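Local coordinates for protein lithostathine-1-alpha (Homo sapiens, PDB 1QDD) that might inhibit spontaneous calcium carbonate precipitation as a secreted C-type lectin-like protein, and may be associated with pancreas and brain regeneration, at residues I12-G17 with S23-F28; W89-G94 with Q125-V130. The protein carries 1 engineered substitution. All coordinates share one frame; numbering follows the deposited sequence.

Interaction 1. Residues I12-G17 with S23-F28; sequences ISCPEG and SYCYYF
C14 and C25 are joined covalently: their SG atoms lie 2.0 Å apart, and the C-S-S-C torsion of -89° gives a left-handed disulfide close to the relaxed right-angle twist. Both CB atoms point across the gap, and each SG lies beside its own backbone N, anti to the carbonyl carbon; the CA atoms of C14 and C25 are 5.9 Å apart. The touching parts, 14-17 and 24-27, run in nearly the same direction. The bridge thus fastens the loop before strand 19-21 to the second strand of the hairpin 19-21/24-33, the extra N-terminal disulfide of long-form C-type lectin domains. Strand 24-33 is itself paired with 136-143, where the backbones of C25 and Y27 form hydrogen bonds with those of F142 and C140. P15 grazes the bridge, its CD 4.3 Å from SG of C25. Further along, the carbonyl O of G17 meets CB of Y27 at 3.6 Å. Only the root of that tyrosine takes part: with CG set between the backbone N and the carbonyl carbon (chi1 57°), the ring leads away from 12-17, and the side chain packs on T18 and M45.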
loop_
_atom_site.group_PDB
_atom_site.type_symbol
_atom_site.label_atom_id
_atom_site.label_comp_id
_atom_site.label_asym_id
_atom_site.label_seq_id
_atom_site.Cartn_x
_atom_site.Cartn_y
_atom_site.Cartn_z
ATOM N N ILE A 12 -4.886 20.669 1.914
ATOM C CA ILE A 12 -6.171 20.013 2.113
ATOM C C ILE A 12 -6.586 19.202 0.888
ATOM O O ILE A 12 -7.425 18.310 0.989
ATOM C CB ILE A 12 -7.245 21.041 2.443
ATOM N N SER A 13 -6.033 19.544 -0.268
ATOM C CA SER A 13 -6.324 18.855 -1.518
ATOM C C SER A 13 -5.102 18.090 -2.014
ATOM O O SER A 13 -3.978 18.576 -1.886
ATOM C CB SER A 13 -6.728 19.855 -2.605
ATOM O OG SER A 13 -8.094 20.210 -2.488
ATOM N N CYS A 14 -5.316 16.943 -2.639
ATOM C CA CYS A 14 -4.224 16.143 -3.186
ATOM C C CYS A 14 -3.953 16.537 -4.635
ATOM O O CYS A 14 -4.883 16.882 -5.372
ATOM C CB CYS A 14 -4.597 14.662 -3.094
ATOM S SG CYS A 14 -4.789 14.014 -1.414
ATOM N N PRO A 15 -2.710 16.415 -5.081
ATOM C CA PRO A 15 -2.343 16.777 -6.442
ATOM C C PRO A 15 -2.943 15.916 -7.538
ATOM O O PRO A 15 -3.364 14.778 -7.307
ATOM C CB PRO A 15 -0.826 16.705 -6.451
ATOM C CG PRO A 15 -0.397 16.002 -5.222
ATOM C CD PRO A 15 -1.544 16.036 -4.253
ATOM N N GLU A 16 -2.958 16.427 -8.776
ATOM C CA GLU A 16 -3.443 15.691 -9.936
ATOM C C GLU A 16 -2.826 14.297 -9.992
ATOM O O GLU A 16 -1.618 14.137 -9.846
ATOM C CB GLU A 16 -3.142 16.409 -11.265
ATOM C CG GLU A 16 -3.553 15.679 -12.524
ATOM C CD GLU A 16 -2.903 16.096 -13.825
ATOM O OE1 GLU A 16 -2.001 16.953 -13.829
ATOM O OE2 GLU A 16 -3.288 15.546 -14.888
ATOM N N GLY A 17 -3.654 13.286 -10.226
ATOM C CA GLY A 17 -3.207 11.911 -10.311
ATOM C C GLY A 17 -3.241 11.162 -8.989
ATOM O O GLY A 17 -2.975 9.967 -8.943
ATOM N N SER A 23 -7.171 12.511 5.261
ATOM C CA SER A 23 -5.936 13.242 5.495
ATOM C C SER A 23 -4.691 12.740 4.789
ATOM O O SER A 23 -3.620 13.346 4.907
ATOM C CB SER A 23 -5.696 13.376 7.013
ATOM O OG SER A 23 -6.820 14.000 7.619
ATOM N N TYR A 24 -4.774 11.673 3.995
ATOM C CA TYR A 24 -3.651 11.151 3.226
ATOM C C TYR A 24 -4.025 11.153 1.745
ATOM O O TYR A 24 -5.199 11.239 1.361
ATOM C CB TYR A 24 -3.294 9.732 3.687
ATOM C CG TYR A 24 -2.538 9.694 5.000
ATOM C CD1 TYR A 24 -3.190 9.800 6.218
ATOM C CD2 TYR A 24 -1.167 9.524 5.012
ATOM C CE1 TYR A 24 -2.484 9.800 7.411
ATOM C CE2 TYR A 24 -0.440 9.495 6.196
ATOM C CZ TYR A 24 -1.119 9.640 7.386
ATOM O OH TYR A 24 -0.397 9.617 8.567
ATOM N N CYS A 25 -3.008 11.089 0.890
ATOM C CA CYS A 25 -3.144 11.007 -0.566
ATOM C C CYS A 25 -2.587 9.659 -1.034
ATOM O O CYS A 25 -1.603 9.168 -0.486
ATOM C CB CYS A 25 -2.410 12.137 -1.279
ATOM S SG CYS A 25 -2.866 13.807 -0.764
ATOM N N TYR A 26 -3.274 9.073 -2.014
ATOM C CA TYR A 26 -2.948 7.737 -2.506
ATOM C C TYR A 26 -2.866 7.663 -4.025
ATOM O O TYR A 26 -3.623 8.388 -4.689
ATOM C CB TYR A 26 -4.084 6.787 -2.071
ATOM C CG TYR A 26 -4.358 6.591 -0.605
ATOM C CD1 TYR A 26 -4.974 7.598 0.153
ATOM C CD2 TYR A 26 -4.062 5.399 0.055
ATOM C CE1 TYR A 26 -5.244 7.450 1.495
ATOM C CE2 TYR A 26 -4.340 5.242 1.404
ATOM C CZ TYR A 26 -4.930 6.259 2.112
ATOM O OH TYR A 26 -5.234 6.145 3.458
ATOM N N TYR A 27 -2.063 6.758 -4.574
ATOM C CA TYR A 27 -2.071 6.556 -6.023
ATOM C C TYR A 27 -1.574 5.159 -6.371
ATOM O O TYR A 27 -0.754 4.566 -5.673
ATOM C CB TYR A 27 -1.257 7.583 -6.809
ATOM C CG TYR A 27 0.196 7.701 -6.432
ATOM C CD1 TYR A 27 1.173 6.988 -7.099
ATOM C CD2 TYR A 27 0.604 8.513 -5.380
ATOM C CE1 TYR A 27 2.512 7.077 -6.745
ATOM C CE2 TYR A 27 1.930 8.630 -5.022
ATOM C CZ TYR A 27 2.879 7.917 -5.715
ATOM O OH TYR A 27 4.212 8.027 -5.359
ATOM N N PHE A 28 -2.078 4.620 -7.478
ATOM C CA PHE A 28 -1.701 3.337 -8.046
ATOM C C PHE A 28 -0.685 3.567 -9.169
ATOM O O PHE A 28 -0.912 4.429 -10.046
ATOM C CB PHE A 28 -2.931 2.604 -8.591
ATOM C CG PHE A 28 -2.631 1.350 -9.374
ATOM C CD1 PHE A 28 -2.883 1.312 -10.740
ATOM C CD2 PHE A 28 -2.103 0.222 -8.778
ATOM C CE1 PHE A 28 -2.618 0.175 -11.487
ATOM C CE2 PHE A 28 -1.837 -0.910 -9.512
ATOM C CZ PHE A 28 -2.091 -0.942 -10.870
#

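Interaction 2. Residues W89-G94 with Q125-V130; sequences WHWSSG and QKWKDV
This is a buried aromatic contact in the core of the C-type lectin fold, joining the short strand 90-91 and its flank to strand 127-130, whose W127-K128-D129 occupies the place of the W-N-D motif of calcium-binding relatives. The backbones stay well apart, the nearest CA atoms, of W89 and D129, being 10.8 Å from each other, and the contact is made by side chains, chiefly indole rings. W91 turns its edge toward the face of W127 in an offset edge-to-face pair: the six-membered rings have centroids 5.9 Å apart and planes at 88°. The closest atoms are the far corners of the two benzo rings, CZ2 of W91 and CH2 of W127, at 4.0 Å. W91 does not start out aimed at the other segment; its indole reaches W127 because CG sits beside the backbone N (chi1 -71°) and the long ring extends from there. I78 and L80 pack against both indoles, while W102 also meets W127 edge-to-face. In a second, lighter touch the two side chains cross at a slant, CH2 of W89 lying 4.2 Å from CB of D129, ring and carboxylate planes being 79° apart. That carboxylate is gripped elsewhere: OD2 forms a salt bridge with NH2 of R87 and accepts a hydrogen bond from N of G113, and OD1 accepts from N of S108.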
loop_
_atom_site.group_PDB
_atom_site.type_symbol
_atom_site.label_atom_id
_atom_site.label_comp_id
_atom_site.label_asym_id
_atom_site.label_seq_id
_atom_site.Cartn_x
_atom_site.Cartn_y
_atom_site.Cartn_z
ATOM N N TRP A 89 5.067 -9.764 11.176
ATOM C CA TRP A 89 4.789 -8.822 10.101
ATOM C C TRP A 89 4.863 -7.376 10.516
ATOM O O TRP A 89 4.453 -6.982 11.619
ATOM C CB TRP A 89 3.401 -9.122 9.490
ATOM C CG TRP A 89 3.285 -10.526 8.985
ATOM C CD1 TRP A 89 2.827 -11.610 9.673
ATOM C CD2 TRP A 89 3.705 -11.013 7.706
ATOM N NE1 TRP A 89 2.936 -12.740 8.903
ATOM C CE2 TRP A 89 3.487 -12.411 7.692
ATOM C CE3 TRP A 89 4.270 -10.428 6.581
ATOM C CZ2 TRP A 89 3.784 -13.200 6.586
ATOM C CZ3 TRP A 89 4.568 -11.210 5.473
ATOM C CH2 TRP A 89 4.327 -12.587 5.494
ATOM N N HIS A 90 5.423 -6.514 9.671
ATOM C CA HIS A 90 5.534 -5.096 9.919
ATOM C C HIS A 90 5.189 -4.271 8.680
ATOM O O HIS A 90 5.444 -4.692 7.543
ATOM C CB HIS A 90 6.981 -4.681 10.271
ATOM C CG HIS A 90 7.473 -5.239 11.574
ATOM N ND1 HIS A 90 7.374 -4.561 12.765
ATOM C CD2 HIS A 90 8.054 -6.432 11.845
ATOM C CE1 HIS A 90 7.883 -5.325 13.734
ATOM N NE2 HIS A 90 8.295 -6.454 13.202
ATOM N N TRP A 91 4.647 -3.083 8.868
ATOM C CA TRP A 91 4.385 -2.125 7.797
ATOM C C TRP A 91 5.663 -1.324 7.575
ATOM O O TRP A 91 6.318 -0.887 8.543
ATOM C CB TRP A 91 3.254 -1.142 8.134
ATOM C CG TRP A 91 1.892 -1.755 8.146
ATOM C CD1 TRP A 91 1.114 -1.984 9.252
ATOM C CD2 TRP A 91 1.144 -2.277 7.043
ATOM N NE1 TRP A 91 -0.065 -2.602 8.899
ATOM C CE2 TRP A 91 -0.071 -2.786 7.530
ATOM C CE3 TRP A 91 1.375 -2.329 5.662
ATOM C CZ2 TRP A 91 -1.011 -3.403 6.717
ATOM C CZ3 TRP A 91 0.440 -2.941 4.844
ATOM C CH2 TRP A 91 -0.742 -3.461 5.376
ATOM N N SER A 92 6.050 -1.042 6.337
ATOM C CA SER A 92 7.246 -0.256 6.032
ATOM C C SER A 92 7.147 1.140 6.617
ATOM O O SER A 92 8.204 1.736 6.933
ATOM C CB SER A 92 7.517 -0.223 4.531
ATOM O OG SER A 92 6.516 0.458 3.816
ATOM N N SER A 93 5.976 1.722 6.791
ATOM C CA SER A 93 5.820 3.036 7.390
ATOM C C SER A 93 6.030 3.046 8.900
ATOM O O SER A 93 6.104 4.146 9.480
ATOM C CB SER A 93 4.415 3.585 7.136
ATOM O OG SER A 93 3.455 2.813 7.828
ATOM N N GLY A 94 6.030 1.902 9.568
ATOM C CA GLY A 94 6.188 1.861 11.018
ATOM C C GLY A 94 4.877 1.795 11.773
ATOM O O GLY A 94 4.880 1.693 13.012
ATOM N N GLN A 125 -9.150 -7.240 -2.222
ATOM C CA GLN A 125 -9.490 -7.102 -0.820
ATOM C C GLN A 125 -8.725 -8.059 0.082
ATOM O O GLN A 125 -8.717 -7.797 1.300
ATOM C CB GLN A 125 -10.994 -7.346 -0.617
ATOM C CG GLN A 125 -11.873 -6.262 -1.219
ATOM C CD GLN A 125 -13.331 -6.478 -0.855
ATOM O OE1 GLN A 125 -13.658 -6.759 0.301
ATOM N NE2 GLN A 125 -14.211 -6.386 -1.844
ATOM N N LYS A 126 -8.153 -9.130 -0.435
ATOM C CA LYS A 126 -7.430 -10.105 0.375
ATOM C C LYS A 126 -5.956 -10.172 -0.010
ATOM O O LYS A 126 -5.552 -9.754 -1.092
ATOM C CB LYS A 126 -8.051 -11.493 0.304
ATOM C CG LYS A 126 -9.518 -11.620 0.668
ATOM C CD LYS A 126 -9.740 -11.674 2.162
ATOM C CE LYS A 126 -11.197 -11.920 2.530
ATOM N NZ LYS A 126 -11.427 -11.605 3.969
ATOM N N TRP A 127 -5.136 -10.651 0.907
ATOM C CA TRP A 127 -3.696 -10.633 0.873
ATOM C C TRP A 127 -3.058 -12.000 0.648
ATOM O O TRP A 127 -3.550 -13.011 1.153
ATOM C CB TRP A 127 -3.185 -10.120 2.224
ATOM C CG TRP A 127 -3.671 -8.785 2.697
ATOM C CD1 TRP A 127 -4.403 -7.861 2.027
ATOM C CD2 TRP A 127 -3.436 -8.211 4.000
ATOM N NE1 TRP A 127 -4.653 -6.744 2.802
ATOM C CE2 TRP A 127 -4.063 -6.950 4.017
ATOM C CE3 TRP A 127 -2.755 -8.663 5.129
ATOM C CZ2 TRP A 127 -4.012 -6.129 5.153
ATOM C CZ3 TRP A 127 -2.716 -7.844 6.250
ATOM C CH2 TRP A 127 -3.343 -6.598 6.239
ATOM N N LYS A 128 -1.927 -12.019 -0.043
ATOM C CA LYS A 128 -1.134 -13.231 -0.245
ATOM C C LYS A 128 0.335 -12.919 -0.007
ATOM O O LYS A 128 0.828 -11.884 -0.430
ATOM C CB LYS A 128 -1.341 -13.713 -1.679
ATOM C CG LYS A 128 -0.565 -14.902 -2.193
ATOM C CD LYS A 128 -1.165 -15.306 -3.528
ATOM C CE LYS A 128 -0.559 -14.608 -4.728
ATOM N NZ LYS A 128 -0.926 -15.394 -5.955
ATOM N N ASP A 129 1.050 -13.833 0.650
ATOM C CA ASP A 129 2.493 -13.761 0.824
ATOM C C ASP A 129 3.219 -14.295 -0.406
ATOM O O ASP A 129 2.871 -15.394 -0.862
ATOM C CB ASP A 129 2.962 -14.525 2.069
ATOM C CG ASP A 129 2.571 -15.984 2.143
ATOM O OD1 ASP A 129 1.379 -16.277 1.963
ATOM O OD2 ASP A 129 3.449 -16.848 2.390
ATOM N N VAL A 130 4.173 -13.584 -0.943
ATOM C CA VAL A 130 4.904 -13.929 -2.164
ATOM C C VAL A 130 6.370 -13.544 -2.029
ATOM O O VAL A 130 6.732 -12.776 -1.127
ATOM C CB VAL A 130 4.314 -13.171 -3.379
ATOM C CG1 VAL A 130 2.947 -13.665 -3.816
ATOM C CG2 VAL A 130 4.236 -11.675 -3.084
#

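Followed from the N terminus, interaction 1 comes first and closes a short loop: only five residues separate 12-17 from 23-28, three of them in strand 19-21. Interaction 2 opens much later and closes a wider one, with 30 intervening residues that include strand 115-119. The two therefore stand in series, neither nested nor crossed. Their centres are 21 Å apart, on opposite sides of the chain's centre, and their nearest atoms are about 8 Å from each other. One sheet nevertheless connects them: strand 24-33 pairs with 136-143, 136-143 with 75-78, 75-78 with 115-119, and 115-119 with 127-130. Interaction 1 anchors the N-terminal approach to this sheet; interaction 2 packs the 80-81/90-91 ribbon against its far end.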